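Side-chain contacts in putative enoyl-CoA hydratase/isomerase (Mycobacterium abscessus, PDB 4MI2), which probably acts as a crotonase-family isomerase on ring-epoxidised phenylacetyl-CoA in phenylacetate degradation: residues B[139-144]-B[150-155]; B[7-12]-B[41-46]; B[21-26]-B[64-69]; B[210-215]-B[241-246]. All coordinates share one frame; numbering follows the deposited sequence.

Overall arrangement
From the N terminus, segment 7-12 opens interaction 2, and segment 21-26 opens interaction 3 before helix segment 41-46 closes the first loop; segment 64-69 then closes the second. These two contacts cross, and they touch through the antiparallel strands 9-13 and 18-23, their centres about 13 Å apart. Together they tie the edge of the main sheet to helix 34-49 and to the loop after strand 55-60. Interaction 1 follows, closing the short loop that leads into helix 152-160. Last in series, interaction 4 closes the mostly helical stretch between 215 and 241 and joins helices 211-223 and 229-244; its centre is about 36 Å from that of interaction 1, but the two regions meet across subunits.

Interaction 1: B[139-144]-B[150-155]; sequences TAFTGI and SALSAS
Leu152 is the residue through which segment 150-155 meets Thr139 and Phe141. At the start of the segment, Ser150 directs its CB toward the loop 139-144 without reaching it; its side chain packs on Ala118, Tyr93 and Leu97 instead. Ala151 is the N-cap of helix 152-160. Its carbonyl O receives both Ala154 N, at 2.9 Å, and Ser155 N, at 2.8 Å, which fixes the first turn, while its own N donates to Glu236 of the second subunit. Leu152, the first helical residue, carries the contact on one branch. Its CD2 stands 3.7 Å from Phe141 CE1, close to the ring plane and at the ring edge, so the methyl group abuts the rim of the aromatic rather than lying over it. Phe141 has CG anti to its carbonyl carbon (chi1 -65°), a torsion that turns the ring toward the helix start. The same CD2 is 4.3 Å from Thr139 CG2, a looser touch through the methyl of the threonine. Phe169, of helix 162-171, packs against all three residues, and Leu120 and Leu124 of helix 118-124 press on Leu152. Farther on, Ser153 OG bonds to Glu236 and Asn224 of the second subunit, which places this helix start at the trimer interface. No hydrogen bond joins the two segments, and all three touching residues are buried. Their relative position therefore rests on apolar packing, whereas Ala151 O serves the first helical turn, and Ala151 N and Ser153 OG bond to the second subunit.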
loop_
_atom_site.group_PDB
_atom_site.type_symbol
_atom_site.label_atom_id
_atom_site.label_comp_id
_atom_site.label_asym_id
_atom_site.label_seq_id
_atom_site.Cartn_x
_atom_site.Cartn_y
_atom_site.Cartn_z
ATOM N N THR B 139 14.458 6.201 11.211
ATOM C CA THR B 139 14.125 7.529 10.704
ATOM C C THR B 139 14.929 8.619 11.413
ATOM O O THR B 139 15.326 9.609 10.790
ATOM C CB THR B 139 12.619 7.801 10.825
ATOM O OG1 THR B 139 12.151 7.418 12.126
ATOM C CG2 THR B 139 11.858 7.003 9.769
ATOM N N ALA B 140 15.136 8.434 12.718
ATOM C CA ALA B 140 15.933 9.329 13.582
ATOM C C ALA B 140 15.365 10.725 13.890
ATOM O O ALA B 140 15.708 11.301 14.912
ATOM C CB ALA B 140 17.361 9.463 13.056
ATOM N N PHE B 141 14.523 11.284 13.026
ATOM C CA PHE B 141 14.204 12.722 13.114
ATOM C C PHE B 141 13.554 13.163 14.435
ATOM O O PHE B 141 13.993 14.130 15.058
ATOM C CB PHE B 141 13.329 13.138 11.935
ATOM C CG PHE B 141 14.019 13.025 10.589
ATOM C CD1 PHE B 141 13.628 12.066 9.668
ATOM C CD2 PHE B 141 15.049 13.884 10.247
ATOM C CE1 PHE B 141 14.256 11.972 8.428
ATOM C CE2 PHE B 141 15.690 13.793 9.010
ATOM C CZ PHE B 141 15.288 12.834 8.097
ATOM N N THR B 142 12.518 12.438 14.861
ATOM C CA THR B 142 11.736 12.825 16.034
ATOM C C THR B 142 12.537 12.627 17.301
ATOM O O THR B 142 12.303 13.322 18.290
ATOM C CB THR B 142 10.388 12.073 16.137
ATOM O OG1 THR B 142 10.618 10.669 16.251
ATOM C CG2 THR B 142 9.501 12.355 14.921
ATOM N N GLY B 143 13.501 11.706 17.252
ATOM C CA GLY B 143 14.474 11.530 18.324
ATOM C C GLY B 143 15.153 12.837 18.747
ATOM O O GLY B 143 15.535 12.981 19.914
ATOM N N ILE B 144 15.323 13.775 17.802
ATOM C CA ILE B 144 15.886 15.094 18.121
ATOM C C ILE B 144 14.923 16.240 17.834
ATOM O O ILE B 144 15.345 17.393 17.673
ATOM C CB ILE B 144 17.226 15.356 17.397
ATOM C CG1 ILE B 144 17.058 15.235 15.881
ATOM C CG2 ILE B 144 18.311 14.415 17.927
ATOM C CD1 ILE B 144 18.327 15.559 15.128
ATOM N N SER B 150 14.045 14.446 3.000
ATOM C CA SER B 150 14.557 13.499 2.011
ATOM C C SER B 150 13.478 12.550 1.481
ATOM O O SER B 150 13.776 11.406 1.132
ATOM C CB SER B 150 15.740 12.713 2.594
ATOM O OG SER B 150 16.713 13.596 3.096
ATOM N N ALA B 151 12.240 13.051 1.418
ATOM C CA ALA B 151 11.077 12.344 0.869
ATOM C C ALA B 151 10.581 11.163 1.713
ATOM O O ALA B 151 9.674 10.417 1.299
ATOM C CB ALA B 151 11.345 11.893 -0.556
ATOM N N LEU B 152 11.135 11.032 2.913
ATOM C CA LEU B 152 10.886 9.877 3.769
ATOM C C LEU B 152 9.448 9.807 4.276
ATOM O O LEU B 152 8.943 8.713 4.530
ATOM C CB LEU B 152 11.873 9.894 4.932
ATOM C CG LEU B 152 12.474 8.603 5.463
ATOM C CD1 LEU B 152 12.903 7.621 4.379
ATOM C CD2 LEU B 152 13.655 8.977 6.343
ATOM N N SER B 153 8.773 10.958 4.375
ATOM C CA SER B 153 7.352 10.996 4.748
ATOM C C SER B 153 6.441 10.409 3.674
ATOM O O SER B 153 5.251 10.175 3.926
ATOM C CB SER B 153 6.889 12.424 5.104
ATOM O OG SER B 153 6.882 13.291 3.980
ATOM N N ALA B 154 6.995 10.196 2.482
ATOM C CA ALA B 154 6.307 9.507 1.403
ATOM C C ALA B 154 6.893 8.106 1.166
ATOM O O ALA B 154 6.166 7.113 1.147
ATOM C CB ALA B 154 6.394 10.334 0.130
ATOM N N SER B 155 8.204 8.041 0.975
ATOM C CA SER B 155 8.864 6.805 0.584
ATOM C C SER B 155 8.764 5.706 1.649
ATOM O O SER B 155 8.578 4.546 1.312
ATOM C CB SER B 155 10.330 7.065 0.223
ATOM O OG SER B 155 11.049 7.568 1.338
#

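Interaction 2: B[7-12]-B[41-46]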
loop_
_atom_site.group_PDB
_atom_site.type_symbol
_atom_site.label_atom_id
_atom_site.label_comp_id
_atom_site.label_asym_id
_atom_site.label_seq_id
_atom_site.Cartn_x
_atom_site.Cartn_y
_atom_site.Cartn_z
ATOM N N ALA B 7 36.200 13.705 -4.692
ATOM C CA ALA B 7 36.926 13.097 -3.534
ATOM C C ALA B 7 35.964 12.544 -2.447
ATOM O O ALA B 7 36.097 11.386 -2.047
ATOM C CB ALA B 7 37.912 14.107 -2.943
ATOM N N ALA B 8 35.001 13.351 -1.989
ATOM C CA ALA B 8 34.021 12.908 -0.966
ATOM C C ALA B 8 32.985 11.884 -1.489
ATOM O O ALA B 8 32.570 10.972 -0.768
ATOM C CB ALA B 8 33.306 14.109 -0.366
ATOM N N VAL B 9 32.558 12.059 -2.735
ATOM C CA VAL B 9 31.715 11.085 -3.412
ATOM C C VAL B 9 32.419 10.658 -4.701
ATOM O O VAL B 9 32.774 11.503 -5.510
ATOM C CB VAL B 9 30.327 11.675 -3.736
ATOM C CG1 VAL B 9 29.476 10.672 -4.505
ATOM C CG2 VAL B 9 29.617 12.102 -2.457
ATOM N N ALA B 10 32.645 9.362 -4.882
ATOM C CA ALA B 10 33.292 8.866 -6.100
ATOM C C ALA B 10 32.245 8.600 -7.167
ATOM O O ALA B 10 31.187 8.043 -6.878
ATOM C CB ALA B 10 34.088 7.597 -5.819
ATOM N N TYR B 11 32.543 9.007 -8.395
ATOM C CA TYR B 11 31.674 8.767 -9.535
ATOM C C TYR B 11 32.479 8.172 -10.678
ATOM O O TYR B 11 33.574 8.647 -10.988
ATOM C CB TYR B 11 31.028 10.075 -9.996
ATOM C CG TYR B 11 30.123 9.925 -11.198
ATOM C CD1 TYR B 11 28.844 9.420 -11.062
ATOM C CD2 TYR B 11 30.549 10.291 -12.473
ATOM C CE1 TYR B 11 28.000 9.284 -12.154
ATOM C CE2 TYR B 11 29.713 10.160 -13.579
ATOM C CZ TYR B 11 28.435 9.654 -13.409
ATOM O OH TYR B 11 27.592 9.509 -14.485
ATOM N N SER B 12 31.931 7.137 -11.305
ATOM C CA SER B 12 32.497 6.579 -12.536
ATOM C C SER B 12 31.417 5.872 -13.356
ATOM O O SER B 12 30.421 5.400 -12.809
ATOM C CB SER B 12 33.621 5.589 -12.212
ATOM O OG SER B 12 33.121 4.490 -11.471
ATOM N N LEU B 41 24.888 15.497 -5.397
ATOM C CA LEU B 41 24.013 16.103 -6.403
ATOM C C LEU B 41 24.623 16.057 -7.810
ATOM O O LEU B 41 23.953 15.645 -8.760
ATOM C CB LEU B 41 23.663 17.546 -6.039
ATOM C CG LEU B 41 22.823 18.340 -7.055
ATOM C CD1 LEU B 41 21.469 17.670 -7.254
ATOM C CD2 LEU B 41 22.638 19.791 -6.611
ATOM N N GLN B 42 25.877 16.483 -7.936
ATOM C CA GLN B 42 26.581 16.459 -9.220
ATOM C C GLN B 42 26.712 15.038 -9.796
ATOM O O GLN B 42 26.563 14.836 -11.002
ATOM C CB GLN B 42 27.968 17.097 -9.074
ATOM N N ALA B 43 26.983 14.058 -8.936
ATOM C CA ALA B 43 27.072 12.665 -9.378
ATOM C C ALA B 43 25.715 12.151 -9.888
ATOM O O ALA B 43 25.653 11.515 -10.952
ATOM C CB ALA B 43 27.602 11.769 -8.267
ATOM N N LEU B 44 24.641 12.426 -9.150
ATOM C CA LEU B 44 23.292 12.025 -9.582
ATOM C C LEU B 44 22.853 12.736 -10.873
ATOM O O LEU B 44 22.258 12.117 -11.765
ATOM C CB LEU B 44 22.261 12.273 -8.470
ATOM C CG LEU B 44 22.417 11.419 -7.208
ATOM C CD1 LEU B 44 21.671 12.040 -6.036
ATOM C CD2 LEU B 44 21.952 9.985 -7.442
ATOM N N LEU B 45 23.140 14.026 -10.982
ATOM C CA LEU B 45 22.841 14.745 -12.226
ATOM C C LEU B 45 23.643 14.177 -13.415
ATOM O O LEU B 45 23.101 13.999 -14.502
ATOM C CB LEU B 45 23.075 16.250 -12.065
ATOM C CG LEU B 45 22.089 16.969 -11.137
ATOM C CD1 LEU B 45 22.487 18.429 -10.951
ATOM C CD2 LEU B 45 20.664 16.872 -11.658
ATOM N N ALA B 46 24.922 13.877 -13.205
ATOM C CA ALA B 46 25.750 13.305 -14.265
ATOM C C ALA B 46 25.140 11.982 -14.721
ATOM O O ALA B 46 24.906 11.778 -15.907
ATOM C CB ALA B 46 27.174 13.103 -13.782
#
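Tyr11 lies along helix segment 41-46 and touches both Ala43 and Ala46, while Val9, two residues earlier on the same side of the strand, reaches Ala43 alone. The strand 9-12 and the helix run nearly parallel, with 16° between their directions and 8.9 Å between their axes at closest approach; the small alanine side chains suit this spacing. The more buried and more extensive part centres on Ala43. Its CB is 3.9 Å from Tyr11 CD1 and 4.3 Å from Val9 CG1, so this one methyl group meets both side chains. The carbonyl of Ala43 adds to the contact, its O lying 3.5 Å from Tyr11 CE1 at an oblique approach to the ring. Val9 and Leu44 both pack on Ile21 of strand 18-23, extending the apolar layer between helix and sheet. At the outer end the atoms are just as close, but burial falls off. Tyr11 holds CG anti to the backbone N (chi1 179°), which extends the ring away from the strand until its phenol end meets Ala46, a residue only partly buried. There CZ is 3.7 Å from Ala46 CB, and OH comes within 3.5 Å of Ala46 C; Ala47 supplies a further touch on the tyrosine. Beyond it, Ser12 is exposed. Strand 9-13 is an edge strand of the main sheet within this chain, and its start is held separately by a bond from Val9 N to Glu39 on this helix. Across the two segments no hydrogen bond forms: the Tyr11 ring packs on the alanines, and its hydroxyl ends beside Ala46 at the partly exposed end.

Interaction 3: B[21-26]-B[64-69]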
loop_
_atom_site.group_PDB
_atom_site.type_symbol
_atom_site.label_atom_id
_atom_site.label_comp_id
_atom_site.label_asym_id
_atom_site.label_seq_id
_atom_site.Cartn_x
_atom_site.Cartn_y
_atom_site.Cartn_z
ATOM N N ILE B 21 28.090 5.329 -7.936
ATOM C CA ILE B 21 28.143 6.464 -7.020
ATOM C C ILE B 21 28.505 5.920 -5.639
ATOM O O ILE B 21 27.747 5.139 -5.057
ATOM C CB ILE B 21 26.789 7.208 -6.955
ATOM C CG1 ILE B 21 26.361 7.672 -8.356
ATOM C CG2 ILE B 21 26.866 8.402 -5.994
ATOM C CD1 ILE B 21 25.007 8.359 -8.396
ATOM N N VAL B 22 29.674 6.300 -5.122
ATOM C CA VAL B 22 30.123 5.804 -3.824
ATOM C C VAL B 22 30.294 6.941 -2.823
ATOM O O VAL B 22 31.059 7.885 -3.057
ATOM C CB VAL B 22 31.452 5.018 -3.923
ATOM C CG1 VAL B 22 31.774 4.331 -2.590
ATOM C CG2 VAL B 22 31.389 4.000 -5.061
ATOM N N LEU B 23 29.581 6.830 -1.702
ATOM C CA LEU B 23 29.791 7.716 -0.561
ATOM C C LEU B 23 31.129 7.324 0.059
ATOM O O LEU B 23 31.333 6.161 0.400
ATOM C CB LEU B 23 28.654 7.568 0.462
ATOM C CG LEU B 23 27.228 7.687 -0.083
ATOM C CD1 LEU B 23 26.215 7.617 1.046
ATOM C CD2 LEU B 23 27.044 8.968 -0.881
ATOM N N ASP B 24 32.042 8.286 0.177
ATOM C CA ASP B 24 33.426 7.999 0.544
ATOM C C ASP B 24 33.938 8.964 1.615
ATOM O O ASP B 24 34.963 9.618 1.461
ATOM C CB ASP B 24 34.302 8.051 -0.710
ATOM C CG ASP B 24 35.622 7.306 -0.556
ATOM O OD1 ASP B 24 35.802 6.502 0.386
ATOM O OD2 ASP B 24 36.487 7.508 -1.421
ATOM N N ARG B 25 33.198 9.028 2.712
ATOM C CA ARG B 25 33.612 9.742 3.900
ATOM C C ARG B 25 33.510 8.761 5.079
ATOM O O ARG B 25 32.817 9.032 6.062
ATOM C CB ARG B 25 32.714 10.965 4.094
ATOM C CG ARG B 25 33.295 12.019 5.006
ATOM C CD ARG B 25 32.276 13.096 5.360
ATOM N NE ARG B 25 32.792 13.969 6.415
ATOM C CZ ARG B 25 32.050 14.669 7.267
ATOM N NH1 ARG B 25 30.716 14.621 7.219
ATOM N NH2 ARG B 25 32.646 15.426 8.183
ATOM N N PRO B 26 34.199 7.603 4.974
ATOM C CA PRO B 26 34.059 6.535 5.974
ATOM C C PRO B 26 34.393 6.966 7.400
ATOM O O PRO B 26 33.811 6.443 8.341
ATOM C CB PRO B 26 35.052 5.466 5.502
ATOM C CG PRO B 26 36.017 6.184 4.615
ATOM C CD PRO B 26 35.205 7.258 3.954
ATOM N N ASN B 64 29.358 1.872 7.646
ATOM C CA ASN B 64 28.000 2.418 7.658
ATOM C C ASN B 64 27.623 3.156 6.384
ATOM O O ASN B 64 28.366 4.022 5.917
ATOM C CB ASN B 64 27.833 3.328 8.869
ATOM C CG ASN B 64 28.026 2.579 10.186
ATOM O OD1 ASN B 64 27.448 1.509 10.398
ATOM N ND2 ASN B 64 28.842 3.133 11.067
ATOM N N PHE B 65 26.462 2.817 5.827
ATOM C CA PHE B 65 26.003 3.417 4.571
ATOM C C PHE B 65 25.960 4.942 4.684
ATOM O O PHE B 65 26.632 5.649 3.931
ATOM C CB PHE B 65 24.616 2.869 4.181
ATOM C CG PHE B 65 24.042 3.493 2.935
ATOM C CD1 PHE B 65 24.463 3.084 1.679
ATOM C CD2 PHE B 65 23.090 4.494 3.020
ATOM C CE1 PHE B 65 23.948 3.668 0.536
ATOM C CE2 PHE B 65 22.566 5.074 1.885
ATOM C CZ PHE B 65 22.998 4.666 0.639
ATOM N N CYS B 66 25.163 5.441 5.628
ATOM C CA CYS B 66 24.991 6.883 5.798
ATOM C C CYS B 66 24.184 7.200 7.056
ATOM O O CYS B 66 23.019 6.824 7.163
ATOM C CB CYS B 66 24.282 7.477 4.577
ATOM S SG CYS B 66 24.105 9.274 4.626
ATOM N N VAL B 67 24.805 7.914 7.992
ATOM C CA VAL B 67 24.129 8.298 9.225
ATOM C C VAL B 67 23.322 9.585 9.096
ATOM O O VAL B 67 22.768 10.053 10.084
ATOM C CB VAL B 67 25.084 8.406 10.445
ATOM C CG1 VAL B 67 25.735 7.060 10.725
ATOM C CG2 VAL B 67 26.124 9.519 10.271
ATOM N N GLY B 68 23.237 10.151 7.890
ATOM C CA GLY B 68 22.433 11.352 7.658
ATOM C C GLY B 68 23.227 12.636 7.823
ATOM O O GLY B 68 24.450 12.642 7.664
ATOM N N GLN B 69 22.527 13.724 8.140
ATOM C CA GLN B 69 23.124 15.059 8.246
ATOM C C GLN B 69 24.374 15.077 9.121
ATOM O O GLN B 69 24.416 14.445 10.182
ATOM C CB GLN B 69 22.089 16.040 8.821
ATOM C CG GLN B 69 22.625 17.412 9.214
ATOM C CD GLN B 69 23.217 18.177 8.052
ATOM O OE1 GLN B 69 22.667 18.171 6.940
ATOM N NE2 GLN B 69 24.328 18.870 8.302
#
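Leu23 touches Phe65 and Cys66 through a single methyl group, CD1, and the apolar contacts all converge there. CD1 lies over one face of the Phe65 ring, 4.4 Å from CZ, a loose packing of methyl over ring face. It is also 4.0 Å from Cys66 CB. A chi1 of -51°, which sets CG beside the backbone N, brings the leucine methyl onto the loop, and the phenylalanine, although its CB points away, swings its ring back toward the strand. Ala60 of strand 55-60 packs on both Leu23 and Phe65, and Met36 of helix 34-49 covers Leu23.

Against the backbone, the same CD1 sits 3.5 Å from Phe65 O, a van der Waals contact with a polar atom; that oxygen also receives a weak hydrogen bond from Asn30.

One polar bond lies within segment 64-69; another joins Arg25 to the loop residue Asp70. In the first, Cys66 SG accepts from Gly68 N at 3.5 Å with an angle of 153°. The second is a salt bridge, reaching just past segment 64-69. In crotonases the corresponding loop commonly supplies a backbone N-H to the oxyanion hole, and this one probably does likewise. Across the segments, however, the attraction is dispersive: a leucine at the strand end packs on the buried Phe65-Cys66 part of the loop, while one N-H...S bond, from Gly68 to Cys66, spans Val67.

Interaction 4: B[210-215]-B[241-246]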
loop_
_atom_site.group_PDB
_atom_site.type_symbol
_atom_site.label_atom_id
_atom_site.label_comp_id
_atom_site.label_asym_id
_atom_site.label_seq_id
_atom_site.Cartn_x
_atom_site.Cartn_y
_atom_site.Cartn_z
ATOM N N PRO B 210 17.156 -4.690 -21.528
ATOM C CA PRO B 210 16.426 -3.783 -22.408
ATOM C C PRO B 210 16.152 -2.433 -21.749
ATOM O O PRO B 210 15.060 -2.174 -21.258
ATOM C CB PRO B 210 15.139 -4.556 -22.711
ATOM C CG PRO B 210 14.960 -5.481 -21.545
ATOM C CD PRO B 210 16.340 -5.840 -21.096
ATOM N N THR B 211 17.164 -1.575 -21.764
ATOM C CA THR B 211 17.160 -0.329 -21.011
ATOM C C THR B 211 15.954 0.564 -21.322
ATOM O O THR B 211 15.416 1.203 -20.408
ATOM C CB THR B 211 18.471 0.440 -21.267
ATOM O OG1 THR B 211 19.580 -0.420 -20.975
ATOM C CG2 THR B 211 18.565 1.724 -20.396
ATOM N N ALA B 212 15.527 0.611 -22.589
ATOM C CA ALA B 212 14.370 1.426 -22.966
ATOM C C ALA B 212 13.090 0.873 -22.354
ATOM O O ALA B 212 12.238 1.626 -21.894
ATOM C CB ALA B 212 14.228 1.527 -24.470
ATOM N N ALA B 213 12.963 -0.447 -22.355
ATOM C CA ALA B 213 11.851 -1.101 -21.706
ATOM C C ALA B 213 11.873 -0.850 -20.197
ATOM O O ALA B 213 10.850 -0.549 -19.604
ATOM C CB ALA B 213 11.875 -2.593 -22.005
ATOM N N PHE B 214 13.046 -0.940 -19.585
ATOM C CA PHE B 214 13.162 -0.695 -18.150
ATOM C C PHE B 214 12.736 0.726 -17.789
ATOM O O PHE B 214 12.009 0.939 -16.811
ATOM C CB PHE B 214 14.596 -0.960 -17.661
ATOM C CG PHE B 214 14.986 -2.419 -17.634
ATOM C CD1 PHE B 214 16.326 -2.781 -17.700
ATOM C CD2 PHE B 214 14.028 -3.434 -17.504
ATOM C CE1 PHE B 214 16.713 -4.112 -17.655
ATOM C CE2 PHE B 214 14.414 -4.774 -17.463
ATOM C CZ PHE B 214 15.759 -5.110 -17.542
ATOM N N SER B 215 13.194 1.684 -18.585
ATOM C CA SER B 215 12.841 3.079 -18.371
ATOM C C SER B 215 11.335 3.314 -18.514
ATOM O O SER B 215 10.731 3.995 -17.670
ATOM C CB SER B 215 13.635 3.981 -19.321
ATOM O OG SER B 215 15.025 3.830 -19.084
ATOM N N GLN B 241 3.558 0.452 -27.696
ATOM C CA GLN B 241 3.699 0.721 -29.127
ATOM C C GLN B 241 5.111 1.216 -29.420
ATOM O O GLN B 241 5.720 0.805 -30.402
ATOM C CB GLN B 241 2.642 1.727 -29.612
ATOM C CG GLN B 241 2.493 1.846 -31.127
ATOM C CD GLN B 241 1.603 0.770 -31.746
ATOM O OE1 GLN B 241 2.035 -0.375 -31.940
ATOM N NE2 GLN B 241 0.360 1.142 -32.095
ATOM N N ARG B 242 5.637 2.077 -28.549
ATOM C CA ARG B 242 7.002 2.598 -28.693
ATOM C C ARG B 242 8.068 1.495 -28.566
ATOM O O ARG B 242 9.090 1.507 -29.276
ATOM C CB ARG B 242 7.281 3.674 -27.652
ATOM C CG ARG B 242 6.629 5.021 -27.922
ATOM C CD ARG B 242 7.189 6.094 -26.990
ATOM N NE ARG B 242 6.882 5.850 -25.577
ATOM C CZ ARG B 242 5.762 6.232 -24.952
ATOM N NH1 ARG B 242 4.801 6.884 -25.598
ATOM N NH2 ARG B 242 5.600 5.958 -23.661
ATOM N N LEU B 243 7.828 0.551 -27.659
ATOM C CA LEU B 243 8.754 -0.560 -27.436
ATOM C C LEU B 243 8.619 -1.633 -28.504
ATOM O O LEU B 243 9.587 -2.323 -28.804
ATOM C CB LEU B 243 8.536 -1.169 -26.050
ATOM C CG LEU B 243 8.977 -0.251 -24.918
ATOM C CD1 LEU B 243 8.537 -0.813 -23.576
ATOM C CD2 LEU B 243 10.484 -0.046 -24.972
ATOM N N GLY B 244 7.423 -1.756 -29.076
ATOM C CA GLY B 244 7.156 -2.723 -30.122
ATOM C C GLY B 244 8.004 -2.484 -31.353
ATOM O O GLY B 244 8.307 -3.415 -32.089
ATOM N N ALA B 245 8.380 -1.229 -31.569
ATOM C CA ALA B 245 9.182 -0.833 -32.718
ATOM C C ALA B 245 10.672 -0.728 -32.395
ATOM O O ALA B 245 11.460 -0.403 -33.283
ATOM C CB ALA B 245 8.677 0.499 -33.263
ATOM N N SER B 246 11.057 -0.993 -31.143
ATOM C CA SER B 246 12.463 -0.916 -30.726
ATOM C C SER B 246 13.304 -2.082 -31.259
ATOM O O SER B 246 12.787 -3.163 -31.526
ATOM C CB SER B 246 12.574 -0.860 -29.185
ATOM O OG SER B 246 12.188 -2.085 -28.580
#
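Leu243 O is gripped twice by Ser246, and the leucine that bears it is also the residue that packs on Ala212 and Ala213. Ser246 OG donates to this oxygen at 2.6 Å, in the carbonyl plane and on a lone pair, with a C=O...O angle of 135°; Ser246 N adds a bond to Leu243 O at 3.1 Å. The pair closes the end of helix 229-244. Ser246 is at the same time the N-cap of the next helix, its OG taking a weak bond from His249 N, so one hydroxyl links the end of one helix to the start of another. The other segment has a comparable doubly used acceptor: in one of two modelled conformers of Ser215, Thr211 O receives Ser215 N at 2.9 Å and Ser215 OG at 3.0 Å, from opposite faces of its plane. Between the helices the contact is apolar. A chi1 of -70° sets the Leu243 branch against helix 211-223, and both methyl groups rest against the Ala213 backbone. CD2 lies 3.6 Å from Ala213 N and 4.1 Å from Ala212 CB, while CD1 meets Ala213 CB at 4.1 Å. The short alanine side chains let the leucine come down on the helix backbone itself. Leu243 also packs on Ala147 of the third subunit, and Ala213 on its Gly145. Helices 211-223 and 229-244 thus meet here through one leucine packed on Ala212 and Ala213; no hydrogen bond joins the two segments, and the salt bridge from Arg242 to Glu216, just past segment 210-215, adds a polar tie between the helices.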